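Long-range contact in NAP1-binding protein 2 (Saccharomyces cerevisiae, PDB 1YN8), which is an adaptor that mediates binding of the PTC1 phosphatase to the PBS2 kinase and negatively regulates the HOG pathway, this chain being its SH3 domain: residues 2-10 with 49-58. Numbering follows the deposited sequence.
Sequences QRAVALYDF and LVPEEFVSYI
Phe54 lies between two neighbours: CD2 of Tyr8 stands over the centre of one face, CG of Pro51 touches the opposite face nearer its rim, and the carbonyl oxygen of Asp9 meets the ring edge in plane, 3.2 Å from Phe54 CE2. The Tyr8 pair is a T-shaped stack, planes at 86°, with Tyr8 supplying the edge. Phe10 turns an edge toward Phe54's face on the Pro51 side, while Pro51 CD sits 3.6 Å from the Phe10 centroid, almost on the ring normal, as a CH-pi contact. With CG of Phe10 anti to the backbone N (chi1 173°), the ring swings across to this proline. Were Phe10 replaced by an alanine, Pro51 would probably lose its CH-pi partner and a gap would open beside Phe54. A water bridges Tyr8 OH and the carbonyl oxygen of Glu53. The cluster joins the ALYDY-type motif, Ala6 to Phe10 at the start of the RT loop, to the turn at 52-54; in SH3 relatives such residues help line the groove for proline-rich peptides, as Tyr8, Pro51 and Phe54 probably do here. The terminal strands 2-6 and 55-57 pair antiparallel, bringing the two ends of the domain together. Val5 and Ser56 exchange two backbone hydrogen bonds, each 2.9 Å between N and O, and Leu7 N bonds to Phe54 O where the loop begins. At the far end the Gln2 amide stacks on one face of Tyr57, planes 20° apart, with NE2 3.5 Å from CD1, while the carbonyl oxygen of Arg3 reaches that ring's edge and also accepts the Ile58 N-H.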
loop_
_atom_site.group_PDB
_atom_site.type_symbol
_atom_site.label_atom_id
_atom_site.label_comp_id
_atom_site.label_asym_id
_atom_site.label_seq_id
_atom_site.Cartn_x
_atom_site.Cartn_y
_atom_site.Cartn_z
ATOM N N GLN A 2 -4.545 -9.239 2.315
ATOM C CA GLN A 2 -5.929 -8.841 2.107
ATOM C C GLN A 2 -6.071 -7.918 0.913
ATOM O O GLN A 2 -5.411 -6.911 0.863
ATOM C CB GLN A 2 -6.454 -8.105 3.360
ATOM C CG GLN A 2 -7.974 -7.816 3.319
ATOM C CD GLN A 2 -8.543 -7.202 4.631
ATOM O OE1 GLN A 2 -7.878 -7.133 5.680
ATOM N NE2 GLN A 2 -9.807 -6.751 4.545
ATOM N N ARG A 3 -7.005 -8.212 0.007
ATOM C CA ARG A 3 -7.148 -7.446 -1.240
ATOM C C ARG A 3 -7.563 -5.974 -1.042
ATOM O O ARG A 3 -8.557 -5.698 -0.362
ATOM C CB ARG A 3 -8.199 -8.109 -2.168
ATOM C CG ARG A 3 -7.951 -9.574 -2.580
ATOM C CD ARG A 3 -9.204 -10.119 -3.314
ATOM N NE ARG A 3 -9.177 -11.549 -3.658
ATOM C CZ ARG A 3 -8.702 -12.055 -4.798
ATOM N NH1 ARG A 3 -8.158 -11.253 -5.719
ATOM N NH2 ARG A 3 -8.788 -13.364 -5.039
ATOM N N ALA A 4 -6.856 -5.050 -1.702
ATOM C CA ALA A 4 -7.164 -3.603 -1.645
ATOM C C ALA A 4 -6.750 -2.845 -2.942
ATOM O O ALA A 4 -6.119 -3.409 -3.851
ATOM C CB ALA A 4 -6.485 -2.988 -0.451
ATOM N N VAL A 5 -7.125 -1.573 -3.011
ATOM C CA VAL A 5 -6.757 -0.672 -4.152
ATOM C C VAL A 5 -6.295 0.693 -3.614
ATOM O O VAL A 5 -6.786 1.184 -2.559
ATOM C CB VAL A 5 -7.922 -0.503 -5.118
ATOM C CG1 VAL A 5 -9.095 0.127 -4.415
ATOM C CG2 VAL A 5 -7.512 0.294 -6.388
ATOM N N ALA A 6 -5.352 1.291 -4.337
ATOM C CA ALA A 6 -4.864 2.645 -4.039
ATOM C C ALA A 6 -5.835 3.734 -4.489
ATOM O O ALA A 6 -6.223 3.799 -5.655
ATOM C CB ALA A 6 -3.483 2.872 -4.672
ATOM N N LEU A 7 -6.162 4.621 -3.550
ATOM C CA LEU A 7 -7.056 5.774 -3.778
ATOM C C LEU A 7 -6.354 6.970 -4.437
ATOM O O LEU A 7 -6.963 7.679 -5.247
ATOM C CB LEU A 7 -7.658 6.232 -2.441
ATOM C CG LEU A 7 -8.615 5.289 -1.701
ATOM C CD1 LEU A 7 -9.018 5.901 -0.342
ATOM C CD2 LEU A 7 -9.864 4.959 -2.514
ATOM N N TYR A 8 -5.100 7.226 -4.034
ATOM C CA TYR A 8 -4.321 8.383 -4.508
ATOM C C TYR A 8 -2.880 7.997 -4.876
ATOM O O TYR A 8 -2.361 7.021 -4.348
ATOM C CB TYR A 8 -4.259 9.461 -3.417
ATOM C CG TYR A 8 -5.524 9.671 -2.596
ATOM C CD1 TYR A 8 -6.704 10.119 -3.179
ATOM C CD2 TYR A 8 -5.523 9.414 -1.218
ATOM C CE1 TYR A 8 -7.858 10.318 -2.398
ATOM C CE2 TYR A 8 -6.660 9.586 -0.442
ATOM C CZ TYR A 8 -7.824 10.052 -1.037
ATOM O OH TYR A 8 -8.962 10.224 -0.264
ATOM N N ASP A 9 -2.242 8.818 -5.734
ATOM C CA ASP A 9 -0.784 8.759 -5.940
ATOM C C ASP A 9 -0.075 8.906 -4.586
ATOM O O ASP A 9 -0.519 9.678 -3.714
ATOM C CB ASP A 9 -0.317 9.892 -6.879
ATOM C CG ASP A 9 -0.713 9.702 -8.317
ATOM O OD1 ASP A 9 -1.224 8.625 -8.681
ATOM O OD2 ASP A 9 -0.500 10.684 -9.101
ATOM N N PHE A 10 1.016 8.172 -4.392
ATOM C CA PHE A 10 1.841 8.328 -3.182
ATOM C C PHE A 10 3.339 8.337 -3.539
ATOM O O PHE A 10 3.864 7.345 -4.047
ATOM C CB PHE A 10 1.532 7.220 -2.171
ATOM C CG PHE A 10 2.444 7.214 -0.983
ATOM C CD1 PHE A 10 2.484 8.304 -0.123
ATOM C CD2 PHE A 10 3.297 6.135 -0.747
ATOM C CE1 PHE A 10 3.339 8.304 0.979
ATOM C CE2 PHE A 10 4.153 6.124 0.343
ATOM C CZ PHE A 10 4.180 7.216 1.204
ATOM N N LEU A 49 5.974 0.283 3.021
ATOM C CA LEU A 49 4.965 1.025 3.793
ATOM C C LEU A 49 4.208 2.057 2.963
ATOM O O LEU A 49 4.804 2.810 2.159
ATOM C CB LEU A 49 5.596 1.711 5.012
ATOM C CG LEU A 49 5.836 0.809 6.228
ATOM C CD1 LEU A 49 6.997 -0.141 5.994
ATOM C CD2 LEU A 49 6.075 1.628 7.463
ATOM N N VAL A 50 2.895 2.100 3.196
ATOM C CA VAL A 50 1.989 3.085 2.568
ATOM C C VAL A 50 1.076 3.725 3.649
ATOM O O VAL A 50 0.809 3.099 4.691
ATOM C CB VAL A 50 1.117 2.435 1.475
ATOM C CG1 VAL A 50 2.030 1.731 0.425
ATOM C CG2 VAL A 50 0.079 1.447 2.083
ATOM N N PRO A 51 0.569 4.939 3.387
ATOM C CA PRO A 51 -0.355 5.535 4.355
ATOM C C PRO A 51 -1.686 4.737 4.486
ATOM O O PRO A 51 -2.271 4.356 3.476
ATOM C CB PRO A 51 -0.630 6.935 3.769
ATOM C CG PRO A 51 0.489 7.193 2.774
ATOM C CD PRO A 51 0.797 5.831 2.236
ATOM N N GLU A 52 -2.160 4.561 5.728
ATOM C CA GLU A 52 -3.417 3.852 6.006
ATOM C C GLU A 52 -4.630 4.454 5.265
ATOM O O GLU A 52 -5.535 3.718 4.792
ATOM C CB GLU A 52 -3.672 3.838 7.505
ATOM C CG GLU A 52 -4.760 2.875 7.951
ATOM C CD GLU A 52 -4.935 2.861 9.461
ATOM O OE1 GLU A 52 -4.438 3.782 10.136
ATOM O OE2 GLU A 52 -5.600 1.934 9.961
ATOM N N GLU A 53 -4.662 5.786 5.174
ATOM C CA GLU A 53 -5.788 6.479 4.509
ATOM C C GLU A 53 -5.737 6.513 2.948
ATOM O O GLU A 53 -6.645 7.086 2.317
ATOM C CB GLU A 53 -5.923 7.913 5.060
ATOM C CG GLU A 53 -6.293 8.008 6.591
ATOM C CD GLU A 53 -7.493 7.132 6.990
ATOM O OE1 GLU A 53 -8.583 7.304 6.390
ATOM O OE2 GLU A 53 -7.342 6.267 7.901
ATOM N N PHE A 54 -4.682 5.955 2.332
ATOM C CA PHE A 54 -4.484 5.987 0.871
ATOM C C PHE A 54 -4.940 4.679 0.182
ATOM O O PHE A 54 -4.771 4.537 -1.033
ATOM C CB PHE A 54 -3.005 6.246 0.517
ATOM C CG PHE A 54 -2.601 7.726 0.473
ATOM C CD1 PHE A 54 -2.842 8.567 1.563
ATOM C CD2 PHE A 54 -1.939 8.261 -0.635
ATOM C CE1 PHE A 54 -2.451 9.900 1.548
ATOM C CE2 PHE A 54 -1.556 9.616 -0.660
ATOM C CZ PHE A 54 -1.809 10.419 0.440
ATOM N N VAL A 55 -5.472 3.723 0.958
ATOM C CA VAL A 55 -6.045 2.485 0.350
ATOM C C VAL A 55 -7.457 2.176 0.820
ATOM O O VAL A 55 -7.843 2.593 1.929
ATOM C CB VAL A 55 -5.158 1.210 0.565
ATOM C CG1 VAL A 55 -3.713 1.466 0.195
ATOM C CG2 VAL A 55 -5.297 0.631 1.984
ATOM N N SER A 56 -8.193 1.422 -0.000
ATOM C CA SER A 56 -9.521 0.939 0.328
ATOM C C SER A 56 -9.580 -0.580 0.084
ATOM O O SER A 56 -8.967 -1.083 -0.877
ATOM C CB SER A 56 -10.552 1.621 -0.545
ATOM O OG SER A 56 -11.856 1.263 -0.146
ATOM N N TYR A 57 -10.309 -1.292 0.945
ATOM C CA TYR A 57 -10.433 -2.754 0.821
ATOM C C TYR A 57 -11.494 -3.110 -0.210
ATOM O O TYR A 57 -12.549 -2.486 -0.257
ATOM C CB TYR A 57 -10.718 -3.404 2.178
ATOM C CG TYR A 57 -9.525 -3.309 3.096
ATOM C CD1 TYR A 57 -8.360 -4.047 2.836
ATOM C CD2 TYR A 57 -9.524 -2.451 4.180
ATOM C CE1 TYR A 57 -7.239 -3.956 3.666
ATOM C CE2 TYR A 57 -8.393 -2.341 5.004
ATOM C CZ TYR A 57 -7.265 -3.076 4.729
ATOM O OH TYR A 57 -6.163 -2.937 5.556
ATOM N N ILE A 58 -11.203 -4.119 -1.027
ATOM C CA ILE A 58 -12.097 -4.570 -2.100
ATOM C C ILE A 58 -13.201 -5.484 -1.527
ATOM O O ILE A 58 -12.929 -6.517 -0.921
ATOM C CB ILE A 58 -11.269 -5.246 -3.253
ATOM C CG1 ILE A 58 -10.564 -4.162 -4.089
ATOM C CG2 ILE A 58 -12.158 -6.144 -4.136
ATOM C CD1 ILE A 58 -9.454 -4.662 -5.045
HETATM O O HOH W 1 -10.688 -7.142 1.035
HETATM O O HOH W 2 -8.832 8.582 2.475
#